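Local coordinates for uncharacterized protein (Thermus thermophilus HB8, PDB 6SCE), which acts in Type III CRISPR defence as a DNA nuclease switched on by cyclic oligoadenylate, which is probably sensed through its CARF domains, at residues V5-L10 with K33-S38; E80-L85 with R106-E111; G47-A52 with R145-P150; P119-L124 with R131-E136; A211-A216 with C224-P229. All coordinates share one frame; numbering follows the deposited sequence.

Contacts 1, 2 and 4 share one seven-stranded sheet and follow in that order along the chain. Contact 1 pairs strands 5-10 and 33-38, contact 2 pairs 81-84 with 105-111, and contact 4 closes the hairpin at the sheet's edge. Contacts 1 and 2, their centres about 10 Å apart, join through strands 5-10 and 81-84; contacts 2 and 4, about 11 Å apart, join through strands 105-111 and 120-125. Contact 3 ties helix 44-59 to helix 140-148, bringing the segment after the hairpin back beside helix 44-59 of this probable CARF domain, close to the bound RNA. Contact 5 belongs to the next sheet, its centre about 20 Å from that of contact 3.

Contact 1. Residues V5-L10 with K33-S38; sequences VYLCLL and KAVFYS
Leu7 and Val35 lie side by side and point the same way, with CD2 of Leu7 3.7 Å from CB of Val35. The Tyr37 ring passes across the same leucine: Leu7 CB sits at its edge, near the ring plane, and Leu7 CD2 comes within 3.7 Å of Tyr37 OH. Val5, with CG1 against Val35 CG2, and Leu9, with CD2 near Tyr37 CB, extend this face. On the other face Phe36 takes the middle. Cys8 CB lies 3.7 Å from Phe36 CD1, and with the sulfur anti to the backbone N (chi1 -172°) SG comes to the ring's edge, 5.1 Å from the Phe36 centroid. Leu10 CD2 packs on Phe36 CB at 4.0 Å, while Ala34 CB lies at the edge of the Tyr6 ring.

These are the first two parallel strands of a beta-alpha-beta unit whose crossover is helix 15-28, consistent with the Rossmann-like core of a CARF domain. Helices 15-28 and 44-59 pack on the side carrying Tyr6, Phe36 and Leu10. Five backbone hydrogen bonds join the strands, among them Val35 N to Tyr6 O at 2.8 Å; that from Cys8 N to Val35 O is the most bent, at 142°.

The buried Tyr6 OH is satisfied by hydrogen bonds with Ala17 O and Asn84 ND2. At the polar edge, Ser38 OG is hydrogen-bonded to Glu66 OE2, and the aliphatic CG of Lys33 packs against both methyls of Val5.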
# COMPACT_ATOMS: atom_id res chain seq x y z
N VAL A 5 -4.67 30.57 13.47
CA VAL A 5 -5.26 29.30 13.84
C VAL A 5 -4.76 28.26 12.83
O VAL A 5 -4.64 28.53 11.63
CB VAL A 5 -6.80 29.36 13.88
CG1 VAL A 5 -7.42 27.98 14.00
CG2 VAL A 5 -7.27 30.24 15.05
N TYR A 6 -4.40 27.10 13.35
CA TYR A 6 -3.95 25.98 12.53
C TYR A 6 -5.11 25.08 12.29
O TYR A 6 -5.66 24.53 13.23
CB TYR A 6 -2.84 25.22 13.27
CG TYR A 6 -2.18 24.09 12.52
CD1 TYR A 6 -1.79 24.23 11.20
CD2 TYR A 6 -1.89 22.91 13.16
CE1 TYR A 6 -1.13 23.19 10.53
CE2 TYR A 6 -1.24 21.87 12.50
CZ TYR A 6 -0.88 22.01 11.20
OH TYR A 6 -0.19 20.98 10.59
N LEU A 7 -5.46 24.90 11.02
CA LEU A 7 -6.48 23.93 10.58
C LEU A 7 -5.81 22.77 9.85
O LEU A 7 -5.07 23.00 8.90
CB LEU A 7 -7.45 24.61 9.60
CG LEU A 7 -8.19 25.85 10.15
CD1 LEU A 7 -9.22 26.32 9.15
CD2 LEU A 7 -8.84 25.60 11.48
N CYS A 8 -6.07 21.55 10.26
CA CYS A 8 -5.23 20.42 9.81
C CYS A 8 -6.00 19.12 9.66
O CYS A 8 -6.54 18.58 10.62
CB CYS A 8 -4.12 20.26 10.84
SG CYS A 8 -2.79 19.10 10.43
N LEU A 9 -5.99 18.58 8.46
CA LEU A 9 -6.47 17.23 8.25
C LEU A 9 -5.54 16.28 9.01
O LEU A 9 -4.32 16.42 8.98
CB LEU A 9 -6.47 16.89 6.76
CG LEU A 9 -7.27 17.75 5.79
CD1 LEU A 9 -7.15 17.17 4.39
CD2 LEU A 9 -8.72 17.81 6.25
N LEU A 10 -6.12 15.34 9.73
CA LEU A 10 -5.35 14.41 10.55
C LEU A 10 -5.72 12.96 10.25
O LEU A 10 -6.82 12.50 10.57
CB LEU A 10 -5.58 14.73 12.03
CG LEU A 10 -4.75 13.92 13.02
CD1 LEU A 10 -3.26 14.20 12.79
CD2 LEU A 10 -5.20 14.21 14.45
N LYS A 33 -4.80 28.28 18.50
CA LYS A 33 -5.29 26.93 18.74
C LYS A 33 -5.13 26.13 17.45
O LYS A 33 -4.86 26.70 16.41
CB LYS A 33 -6.77 26.93 19.15
CG LYS A 33 -7.69 27.51 18.09
CD LYS A 33 -9.16 27.31 18.44
CE LYS A 33 -10.04 27.92 17.36
NZ LYS A 33 -11.48 27.68 17.64
N ALA A 34 -5.29 24.84 17.56
CA ALA A 34 -5.22 23.97 16.38
C ALA A 34 -6.52 23.23 16.32
O ALA A 34 -7.05 22.82 17.33
CB ALA A 34 -4.07 23.00 16.49
N VAL A 35 -7.05 23.08 15.11
CA VAL A 35 -8.25 22.31 14.90
C VAL A 35 -7.89 21.15 13.97
O VAL A 35 -7.39 21.38 12.87
CB VAL A 35 -9.37 23.16 14.25
CG1 VAL A 35 -10.64 22.35 14.07
CG2 VAL A 35 -9.67 24.42 15.06
N PHE A 36 -8.17 19.94 14.40
CA PHE A 36 -7.87 18.76 13.62
C PHE A 36 -9.14 18.13 13.08
O PHE A 36 -10.03 17.79 13.84
CB PHE A 36 -7.11 17.77 14.45
CG PHE A 36 -5.77 18.28 14.86
CD1 PHE A 36 -4.76 18.38 13.92
CD2 PHE A 36 -5.56 18.78 16.13
CE1 PHE A 36 -3.51 18.91 14.27
CE2 PHE A 36 -4.33 19.31 16.48
CZ PHE A 36 -3.31 19.39 15.56
N TYR A 37 -9.18 17.95 11.78
CA TYR A 37 -10.29 17.25 11.13
C TYR A 37 -9.83 15.83 10.95
O TYR A 37 -9.08 15.48 10.00
CB TYR A 37 -10.65 17.97 9.83
CG TYR A 37 -10.96 19.42 10.07
CD1 TYR A 37 -12.24 19.84 10.48
CD2 TYR A 37 -9.99 20.40 9.91
CE1 TYR A 37 -12.51 21.19 10.71
CE2 TYR A 37 -10.26 21.73 10.14
CZ TYR A 37 -11.50 22.11 10.55
OH TYR A 37 -11.71 23.42 10.79
N SER A 38 -10.19 15.01 11.92
CA SER A 38 -9.55 13.75 12.07
C SER A 38 -10.39 12.62 11.50
O SER A 38 -11.65 12.63 11.53
CB SER A 38 -9.22 13.51 13.53
OG SER A 38 -10.37 13.14 14.22

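Contact 2. Residues E80-L85 with R106-E111; sequences EVWVNL and RVFLVE
Arg106 lays its side chain across the face of the Trp82 indole. Its CD stands nearly over the six-membered ring of Trp82, 3.5 Å from the centroid, and the guanidinium plane is turned just 18° from the indole. The extended run from CG to NE carries the charged group on past the ring toward Glu80, where Arg106 NH1 and Glu80 OE1 form a rather long salt bridge of 3.4 Å, with the carboxylate and guanidinium planes well apart.

The same face of the sheet continues with Asn84 and Phe108, whose amide and ring planes stack 21° apart. Phe108 CG stands between its backbone N and carbonyl carbon (chi1 73°), which swings the ring back over the neighbouring strand: Asn84 CB meets it off-centre, 4.3 Å from the Phe108 centroid, and Phe108 CE1 approaches the edge of the Trp82 indole. Asn84 is held at both ends of its amide, ND2 by Tyr6 OH and OD1 by Thr86 N.

On the face carrying Val83 and Val107, Leu85 crosses Val107, and the 3.4 Å between Leu85 CD1 and Val107 CG1 is tight; Leu85 CB also meets Leu109 CD2 at 3.5 Å. Four backbone hydrogen bonds, including Val83 N to Arg106 O at 2.7 Å, fix the parallel register. Helix 90-100 covers this leucine side as the crossover of a beta-alpha-beta unit, as expected of a Rossmann-like CARF sheet.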
# COMPACT_ATOMS: atom_id res chain seq x y z
N GLU A 80 -6.82 34.86 10.54
CA GLU A 80 -5.79 34.22 9.73
C GLU A 80 -5.72 32.73 10.07
O GLU A 80 -5.56 32.35 11.22
CB GLU A 80 -4.41 34.86 9.95
CG GLU A 80 -4.26 36.30 9.46
CD GLU A 80 -4.60 36.54 7.98
OE1 GLU A 80 -4.34 35.67 7.12
OE2 GLU A 80 -5.13 37.63 7.68
N VAL A 81 -5.95 31.88 9.07
CA VAL A 81 -5.86 30.44 9.29
C VAL A 81 -4.77 29.89 8.38
O VAL A 81 -4.55 30.40 7.27
CB VAL A 81 -7.20 29.69 9.11
CG1 VAL A 81 -8.23 30.11 10.15
CG2 VAL A 81 -7.76 29.84 7.71
N TRP A 82 -4.10 28.86 8.87
CA TRP A 82 -3.12 28.11 8.10
C TRP A 82 -3.69 26.72 7.96
O TRP A 82 -3.99 26.07 8.96
CB TRP A 82 -1.77 28.05 8.81
CG TRP A 82 -1.11 29.38 8.86
CD1 TRP A 82 -1.53 30.47 9.56
CD2 TRP A 82 0.10 29.75 8.22
NE1 TRP A 82 -0.64 31.51 9.37
CE2 TRP A 82 0.35 31.09 8.54
CE3 TRP A 82 1.01 29.07 7.41
CZ2 TRP A 82 1.47 31.76 8.08
CZ3 TRP A 82 2.10 29.74 6.95
CH2 TRP A 82 2.34 31.07 7.30
N VAL A 83 -3.86 26.27 6.72
CA VAL A 83 -4.56 25.02 6.48
C VAL A 83 -3.62 23.99 5.87
O VAL A 83 -3.16 24.18 4.75
CB VAL A 83 -5.76 25.24 5.53
CG1 VAL A 83 -6.60 24.00 5.42
CG2 VAL A 83 -6.61 26.39 6.03
N ASN A 84 -3.38 22.89 6.60
CA ASN A 84 -2.49 21.82 6.14
C ASN A 84 -3.33 20.71 5.53
O ASN A 84 -4.12 20.12 6.23
CB ASN A 84 -1.64 21.32 7.32
CG ASN A 84 -0.62 20.24 6.94
OD1 ASN A 84 -0.55 19.79 5.80
ND2 ASN A 84 0.15 19.78 7.94
N LEU A 85 -3.14 20.43 4.23
CA LEU A 85 -3.94 19.42 3.51
C LEU A 85 -3.27 18.07 3.29
O LEU A 85 -3.80 17.20 2.59
CB LEU A 85 -4.35 19.96 2.15
CG LEU A 85 -5.10 21.29 2.16
CD1 LEU A 85 -5.50 21.67 0.75
CD2 LEU A 85 -6.26 21.26 3.11
N ARG A 106 -4.09 30.64 4.45
CA ARG A 106 -2.90 30.19 3.76
C ARG A 106 -3.06 28.67 3.71
O ARG A 106 -3.31 28.06 4.73
CB ARG A 106 -1.63 30.58 4.49
CG ARG A 106 -1.29 32.08 4.41
CD ARG A 106 0.00 32.45 5.13
NE ARG A 106 0.28 33.90 5.10
CZ ARG A 106 -0.30 34.82 5.89
NH1 ARG A 106 -1.20 34.48 6.82
NH2 ARG A 106 0.02 36.10 5.75
N VAL A 107 -2.92 28.08 2.53
CA VAL A 107 -3.15 26.65 2.36
C VAL A 107 -1.85 26.02 1.89
O VAL A 107 -1.19 26.53 1.00
CB VAL A 107 -4.26 26.39 1.33
CG1 VAL A 107 -4.53 24.89 1.19
CG2 VAL A 107 -5.52 27.13 1.74
N PHE A 108 -1.48 24.90 2.51
CA PHE A 108 -0.23 24.27 2.19
C PHE A 108 -0.26 22.75 2.42
O PHE A 108 -1.21 22.23 2.98
CB PHE A 108 0.91 24.93 2.98
CG PHE A 108 0.94 24.60 4.45
CD1 PHE A 108 0.06 25.19 5.33
CD2 PHE A 108 1.92 23.76 4.95
CE1 PHE A 108 0.09 24.91 6.68
CE2 PHE A 108 1.98 23.48 6.31
CZ PHE A 108 1.07 24.07 7.18
N LEU A 109 0.79 22.10 1.95
CA LEU A 109 1.04 20.66 2.13
C LEU A 109 2.45 20.54 2.66
O LEU A 109 3.27 21.44 2.43
CB LEU A 109 1.09 19.96 0.76
CG LEU A 109 -0.01 20.14 -0.23
CD1 LEU A 109 0.28 19.40 -1.51
CD2 LEU A 109 -1.27 19.60 0.46
N VAL A 110 2.77 19.42 3.29
CA VAL A 110 4.15 19.07 3.61
C VAL A 110 4.45 17.77 2.88
O VAL A 110 3.70 16.79 2.96
CB VAL A 110 4.42 18.99 5.12
CG1 VAL A 110 4.25 20.36 5.73
CG2 VAL A 110 3.50 18.00 5.85
N GLU A 111 5.54 17.76 2.13
CA GLU A 111 5.83 16.71 1.18
C GLU A 111 7.21 16.14 1.48
O GLU A 111 8.22 16.82 1.30
CB GLU A 111 5.70 17.34 -0.21
CG GLU A 111 6.44 16.66 -1.33
CD GLU A 111 6.22 15.17 -1.38
OE1 GLU A 111 5.00 14.74 -1.27
OE2 GLU A 111 7.28 14.48 -1.54

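Contact 3. Residues G47-A52 with R145-P150; sequences GKKRQA and RLYLEP
Ala52 and Arg145 share a water that bridges the two segments: it accepts from Arg145 NE at 2.9 Å, in the plane of the guanidinium, and donates to Ala52 O at 2.8 Å. The guanidinium is also held through NH2 by a salt bridge to Glu59.

No direct hydrogen bond crosses the contact, which otherwise rests on close packing. Ala52 CB presses on Arg145 O at 3.4 Å and on Pro150 CG at 3.7 Å, and Pro150 CB in turn lies 3.5 Å from Lys48 O. The Lys49 chain runs extended past Leu146 O, with Lys49 CG 3.4 Å from it; this buried carbonyl has no polar partner in the model. The chain then ends over a face of the Tyr147 ring, where Lys49 NZ makes a cation-pi contact 4.8 Å from the Tyr147 centroid while donating to Arg218 O. Tyr147 OH is hydrogen-bonded to Asp13 and to an adenine base of the bound RNA, so the lysine backs a residue that touches the ligand.

The contact joins the middle of helix 44-59 to residues 145-150, with a wider pi-type turn at 145-148; Leu146 also reaches Tyr18 of helix 15-28.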
# COMPACT_ATOMS: atom_id res chain seq x y z
N GLY A 47 -3.63 4.94 17.00
CA GLY A 47 -4.38 5.60 18.06
C GLY A 47 -3.45 6.11 19.14
O GLY A 47 -3.60 7.24 19.63
N LYS A 48 -2.50 5.28 19.54
CA LYS A 48 -1.51 5.65 20.55
C LYS A 48 -0.57 6.76 20.08
O LYS A 48 -0.22 7.65 20.85
CB LYS A 48 -0.72 4.42 20.99
CG LYS A 48 -1.53 3.47 21.87
CD LYS A 48 -0.84 2.12 22.01
CE LYS A 48 -1.50 1.28 23.09
NZ LYS A 48 -0.82 -0.04 23.22
N LYS A 49 -0.18 6.73 18.81
CA LYS A 49 0.66 7.78 18.26
C LYS A 49 -0.06 9.11 18.21
O LYS A 49 0.55 10.17 18.46
CB LYS A 49 1.15 7.37 16.86
CG LYS A 49 2.11 6.18 16.87
CD LYS A 49 2.54 5.79 15.46
CE LYS A 49 3.53 4.64 15.45
NZ LYS A 49 3.78 4.14 14.07
N ARG A 50 -1.37 9.07 17.93
CA ARG A 50 -2.16 10.25 17.93
C ARG A 50 -2.27 10.83 19.34
O ARG A 50 -2.18 12.05 19.50
CB ARG A 50 -3.56 10.00 17.34
CG ARG A 50 -4.41 11.25 17.27
CD ARG A 50 -5.74 10.99 16.60
NE ARG A 50 -5.57 10.62 15.19
CZ ARG A 50 -6.55 10.25 14.38
NH1 ARG A 50 -7.80 10.15 14.81
NH2 ARG A 50 -6.26 9.93 13.13
N GLN A 51 -2.45 9.99 20.36
CA GLN A 51 -2.47 10.48 21.74
C GLN A 51 -1.13 11.06 22.14
O GLN A 51 -1.09 12.04 22.86
CB GLN A 51 -2.97 9.42 22.74
CG GLN A 51 -4.44 9.07 22.52
CD GLN A 51 -5.35 10.30 22.47
OE1 GLN A 51 -5.26 11.18 23.33
NE2 GLN A 51 -6.20 10.38 21.44
N ALA A 52 -0.04 10.48 21.64
CA ALA A 52 1.29 11.03 21.89
C ALA A 52 1.45 12.43 21.24
O ALA A 52 2.05 13.34 21.81
CB ALA A 52 2.35 10.08 21.39
N ARG A 145 9.23 10.63 20.58
CA ARG A 145 8.08 10.86 21.44
C ARG A 145 6.74 10.59 20.68
O ARG A 145 5.76 10.23 21.30
CB ARG A 145 8.13 12.23 22.15
CG ARG A 145 8.00 13.43 21.24
CD ARG A 145 7.93 14.75 22.02
NE ARG A 145 6.84 14.72 22.97
CZ ARG A 145 6.75 15.46 24.05
NH1 ARG A 145 7.65 16.42 24.31
NH2 ARG A 145 5.69 15.28 24.84
N LEU A 146 6.73 10.76 19.36
CA LEU A 146 5.52 10.51 18.54
C LEU A 146 5.32 9.06 18.14
O LEU A 146 4.19 8.64 17.99
CB LEU A 146 5.57 11.36 17.26
CG LEU A 146 5.44 12.90 17.44
CD1 LEU A 146 5.52 13.62 16.12
CD2 LEU A 146 4.14 13.20 18.15
N TYR A 147 6.42 8.32 17.95
CA TYR A 147 6.36 6.94 17.44
C TYR A 147 6.82 5.91 18.46
O TYR A 147 6.16 4.89 18.68
CB TYR A 147 7.27 6.76 16.23
CG TYR A 147 6.87 7.49 14.95
CD1 TYR A 147 5.70 8.25 14.85
CD2 TYR A 147 7.69 7.40 13.82
CE1 TYR A 147 5.36 8.87 13.65
CE2 TYR A 147 7.36 8.03 12.62
CZ TYR A 147 6.20 8.76 12.54
OH TYR A 147 5.86 9.37 11.34
N LEU A 148 7.99 6.13 19.05
CA LEU A 148 8.60 5.07 19.85
C LEU A 148 8.00 4.99 21.25
O LEU A 148 7.58 3.92 21.70
CB LEU A 148 10.10 5.25 19.91
CG LEU A 148 10.78 5.28 18.55
CD1 LEU A 148 12.27 5.37 18.75
CD2 LEU A 148 10.41 4.09 17.68
N GLU A 149 7.91 6.12 21.92
CA GLU A 149 7.32 6.15 23.26
C GLU A 149 5.92 5.54 23.29
O GLU A 149 5.65 4.66 24.12
CB GLU A 149 7.35 7.58 23.82
CG GLU A 149 6.82 7.69 25.25
CD GLU A 149 5.30 7.57 25.35
OE1 GLU A 149 4.57 8.11 24.47
OE2 GLU A 149 4.81 6.95 26.33
N PRO A 150 5.00 5.98 22.41
CA PRO A 150 3.67 5.35 22.51
C PRO A 150 3.62 3.86 22.18
O PRO A 150 2.68 3.21 22.56
CB PRO A 150 2.82 6.14 21.50
CG PRO A 150 3.80 6.75 20.58
CD PRO A 150 4.98 7.09 21.45
O HOH W 1 4.43 13.18 23.27

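Contact 4. Residues P119-L124 with R131-E136; sequences PRALFL and RSLEAE
Arg131, Leu133 and Ala121 bury the most surface here. The Arg131 chain bends at chi3 (82°), which turns its guanidinium back toward Phe123: CE2 of Phe123 stands over the centre of the group, 3.4 Å from Arg131 CZ, with ring and guanidinium planes 40° apart. This holds for one of two modelled conformers, so the detail is somewhat doubtful. In it, NH1 also forms a salt bridge with Glu27 of helix 15-28, which would help hold the charged group against the ring.

Leu133 packs across onto Pro119-Ala121, at the start of strand 120-125. Its CB lies 3.3 Å from Pro119 O, the carbonyl that also accepts a 2.8 Å hydrogen bond from Leu133 N, and its two methyls divide: CD1 lies against the peptide joining Arg120 and Ala121, whereas CD2 meets Ala121 CB at 3.8 Å. Ala121 is touched from two directions, since Arg131 CG also approaches its CB, at 4.1 Å.

Ala121 and Arg131 form an antiparallel hydrogen-bonded pair, with Ala121 N to Arg131 O at 2.8 Å and Arg131 N to Ala121 O at 3.1 Å. Arg120 and Ser132 follow as a non-hydrogen-bonded pair.

The two strands make a beta hairpin in which 129-132 is the outermost strand of the sheet within this chain and 120-125 pairs on its other side with 105-111. Leu133 and Pro119 rest on Leu19 of helix 15-28, while Leu122 and Leu124 touch helix 384-393.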
# COMPACT_ATOMS: atom_id res chain seq x y z
N PRO A 119 11.89 17.34 3.91
CA PRO A 119 10.53 17.63 3.39
C PRO A 119 10.42 19.05 2.85
O PRO A 119 11.24 19.91 3.23
CB PRO A 119 9.63 17.49 4.61
CG PRO A 119 10.41 16.69 5.58
CD PRO A 119 11.86 17.02 5.35
N ARG A 120 9.44 19.29 1.99
CA ARG A 120 9.15 20.61 1.44
C ARG A 120 7.77 21.07 1.87
O ARG A 120 6.87 20.25 1.99
CB ARG A 120 9.18 20.54 -0.08
CG ARG A 120 10.48 20.02 -0.66
CD ARG A 120 10.38 19.92 -2.18
NE ARG A 120 11.57 19.27 -2.69
CZ ARG A 120 12.13 19.52 -3.86
NH1 ARG A 120 11.62 20.41 -4.69
NH2 ARG A 120 13.22 18.85 -4.19
N ALA A 121 7.62 22.37 2.10
CA ALA A 121 6.29 22.97 2.19
C ALA A 121 5.88 23.43 0.81
O ALA A 121 6.63 24.14 0.13
CB ALA A 121 6.30 24.16 3.14
N LEU A 122 4.70 23.04 0.37
CA LEU A 122 4.14 23.59 -0.87
C LEU A 122 2.98 24.45 -0.50
O LEU A 122 1.97 23.96 0.02
CB LEU A 122 3.68 22.49 -1.80
CG LEU A 122 4.65 21.37 -2.13
CD1 LEU A 122 4.06 20.60 -3.30
CD2 LEU A 122 6.04 21.88 -2.48
N PHE A 123 3.12 25.76 -0.69
CA PHE A 123 2.02 26.67 -0.44
C PHE A 123 1.23 26.75 -1.72
O PHE A 123 1.79 26.89 -2.80
CB PHE A 123 2.53 28.05 0.03
CG PHE A 123 3.19 27.98 1.36
CD1 PHE A 123 2.45 28.10 2.52
CD2 PHE A 123 4.54 27.69 1.46
CE1 PHE A 123 3.05 27.98 3.75
CE2 PHE A 123 5.14 27.58 2.70
CZ PHE A 123 4.38 27.70 3.84
N LEU A 124 -0.08 26.60 -1.58
CA LEU A 124 -1.00 26.57 -2.70
C LEU A 124 -1.81 27.86 -2.80
O LEU A 124 -2.29 28.19 -3.85
CB LEU A 124 -1.97 25.41 -2.55
CG LEU A 124 -1.31 24.04 -2.31
CD1 LEU A 124 -2.36 22.96 -2.37
CD2 LEU A 124 -0.22 23.77 -3.32
N ARG A 131 9.18 25.77 -0.28
CA ARG A 131 10.42 25.94 0.47
C ARG A 131 10.84 24.64 1.14
O ARG A 131 9.98 23.83 1.53
CB ARG A 131 10.28 27.07 1.51
CG ARG A 131 9.41 26.77 2.71
CD ARG A 131 9.47 27.90 3.75
NE ARG A 131 8.58 29.00 3.41
CZ ARG A 131 7.58 29.43 4.16
NH1 ARG A 131 6.83 30.43 3.73
NH2 ARG A 131 7.33 28.88 5.35
N SER A 132 12.14 24.45 1.28
CA SER A 132 12.70 23.32 1.95
C SER A 132 12.52 23.49 3.43
O SER A 132 12.66 24.61 3.94
CB SER A 132 14.20 23.22 1.63
OG SER A 132 14.72 22.07 2.24
N LEU A 133 12.15 22.41 4.11
CA LEU A 133 11.91 22.44 5.55
C LEU A 133 13.07 21.89 6.36
O LEU A 133 12.88 21.13 7.34
CB LEU A 133 10.60 21.71 5.89
CG LEU A 133 9.37 22.35 5.21
CD1 LEU A 133 8.15 21.54 5.60
CD2 LEU A 133 9.21 23.82 5.57
N GLU A 134 14.29 22.33 6.01
CA GLU A 134 15.48 21.89 6.73
C GLU A 134 15.39 22.21 8.18
O GLU A 134 15.72 21.39 9.01
CB GLU A 134 16.74 22.60 6.22
CG GLU A 134 17.14 22.20 4.84
CD GLU A 134 17.75 20.81 4.75
OE1 GLU A 134 18.06 20.16 5.79
OE2 GLU A 134 17.91 20.37 3.60
N ALA A 135 14.94 23.42 8.50
CA ALA A 135 14.92 23.89 9.88
C ALA A 135 13.82 23.26 10.72
O ALA A 135 14.02 22.94 11.88
CB ALA A 135 14.77 25.42 9.92
N GLU A 136 12.65 23.11 10.10
CA GLU A 136 11.46 22.57 10.76
C GLU A 136 11.42 21.03 10.83
O GLU A 136 10.64 20.46 11.58
CB GLU A 136 10.22 23.04 9.99
CG GLU A 136 10.05 24.55 9.95
CD GLU A 136 10.64 25.21 8.71
OE1 GLU A 136 11.55 24.62 8.06
OE2 GLU A 136 10.18 26.32 8.35

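Contact 5. Residues A211-A216 with C224-P229; sequences AFSGEA and CLPVVP
The Phe212 ring runs obliquely against Val228 and Pro226, its CD2 3.6 Å from Val228 CG2 and 3.9 Å from Pro226 CB, and its CE2 passes 3.9 Å from Val227 O. Trp190 stacks on the same ring and Trp192 meets it edge-to-face, so the phenylalanine is wedged among aromatic and aliphatic groups. With CG anti to the backbone N (chi1 -166°), the ring is directed from the helix onto the strand, sliding past Val228 in the opposite direction.

Helix 206-220 is the crossover between the parallel strands 187-192 and 225-229. The short axes of its 211-216 part and of strand 225-229 approach to 7.7 Å at 142°, the roughly antiparallel, oblique course of a beta-alpha-beta unit. The six-stranded sheet, antiparallel at first and then parallel, is reminiscent of restriction-endonuclease-like nucleases and probably forms a nuclease-like domain.

One turn on from Phe212, Ala216 sets CB 3.7 Å from Pro226 CG, and the same proline carbon also comes near Ser213 CA. Just before the strand, Cys224 CB lies 3.4 Å from Ala216 O, and its SG approaches Ala216 CB at 4.2 Å. Ser213 OG is hydrogen-bonded to Tyr257 O and Arg576 NH2.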
# COMPACT_ATOMS: atom_id res chain seq x y z
N ALA A 211 9.78 -9.60 7.33
CA ALA A 211 9.51 -9.12 8.67
C ALA A 211 10.12 -7.72 8.91
O ALA A 211 9.54 -6.91 9.64
CB ALA A 211 10.00 -10.11 9.70
N PHE A 212 11.27 -7.46 8.30
CA PHE A 212 11.96 -6.19 8.46
C PHE A 212 11.16 -5.04 7.85
O PHE A 212 11.11 -3.96 8.39
CB PHE A 212 13.35 -6.25 7.81
CG PHE A 212 14.25 -5.13 8.20
CD1 PHE A 212 14.82 -5.11 9.46
CD2 PHE A 212 14.47 -4.07 7.34
CE1 PHE A 212 15.65 -4.09 9.84
CE2 PHE A 212 15.29 -3.03 7.72
CZ PHE A 212 15.88 -3.03 8.98
N SER A 213 10.55 -5.30 6.70
CA SER A 213 9.70 -4.34 6.07
C SER A 213 8.46 -4.01 6.92
O SER A 213 8.13 -2.85 7.15
CB SER A 213 9.29 -4.83 4.71
OG SER A 213 8.18 -4.07 4.30
N GLY A 214 7.79 -5.03 7.43
CA GLY A 214 6.65 -4.79 8.33
C GLY A 214 7.06 -4.05 9.59
O GLY A 214 6.36 -3.15 10.08
N GLU A 215 8.24 -4.38 10.10
CA GLU A 215 8.77 -3.75 11.30
C GLU A 215 9.03 -2.26 11.09
O GLU A 215 8.75 -1.42 11.97
CB GLU A 215 10.05 -4.46 11.69
CG GLU A 215 10.61 -4.10 13.01
CD GLU A 215 11.82 -4.95 13.36
OE1 GLU A 215 12.66 -5.26 12.46
OE2 GLU A 215 11.96 -5.24 14.56
N ALA A 216 9.60 -1.92 9.93
CA ALA A 216 9.87 -0.52 9.56
C ALA A 216 8.57 0.26 9.55
O ALA A 216 8.50 1.39 10.03
CB ALA A 216 10.52 -0.45 8.17
N CYS A 224 8.47 5.24 6.29
CA CYS A 224 9.71 4.78 6.88
C CYS A 224 10.35 3.77 5.92
O CYS A 224 9.80 2.72 5.64
CB CYS A 224 9.45 4.13 8.22
SG CYS A 224 10.97 3.61 9.08
N LEU A 225 11.52 4.10 5.40
CA LEU A 225 12.16 3.26 4.41
C LEU A 225 12.95 2.13 5.11
O LEU A 225 13.80 2.41 5.93
CB LEU A 225 13.12 4.12 3.60
CG LEU A 225 13.74 3.46 2.38
CD1 LEU A 225 12.70 3.04 1.37
CD2 LEU A 225 14.72 4.45 1.76
N PRO A 226 12.67 0.85 4.77
CA PRO A 226 13.51 -0.23 5.29
C PRO A 226 14.76 -0.32 4.42
O PRO A 226 14.68 -0.70 3.24
CB PRO A 226 12.63 -1.48 5.11
CG PRO A 226 11.31 -0.99 4.56
CD PRO A 226 11.61 0.32 3.91
N VAL A 227 15.89 0.03 5.00
CA VAL A 227 17.14 0.09 4.25
C VAL A 227 17.95 -1.13 4.65
O VAL A 227 18.20 -1.33 5.83
CB VAL A 227 17.93 1.35 4.58
CG1 VAL A 227 19.23 1.37 3.77
CG2 VAL A 227 17.11 2.61 4.30
N VAL A 228 18.28 -1.98 3.67
CA VAL A 228 18.93 -3.25 3.96
C VAL A 228 20.21 -3.40 3.15
O VAL A 228 20.14 -3.60 1.92
CB VAL A 228 18.00 -4.43 3.70
CG1 VAL A 228 18.75 -5.76 3.88
CG2 VAL A 228 16.84 -4.39 4.68
N PRO A 229 21.37 -3.21 3.80
CA PRO A 229 22.64 -3.42 3.08
C PRO A 229 22.85 -4.91 2.94
O PRO A 229 22.81 -5.64 3.94
CB PRO A 229 23.69 -2.77 3.98
CG PRO A 229 22.91 -1.87 4.90
CD PRO A 229 21.61 -2.60 5.11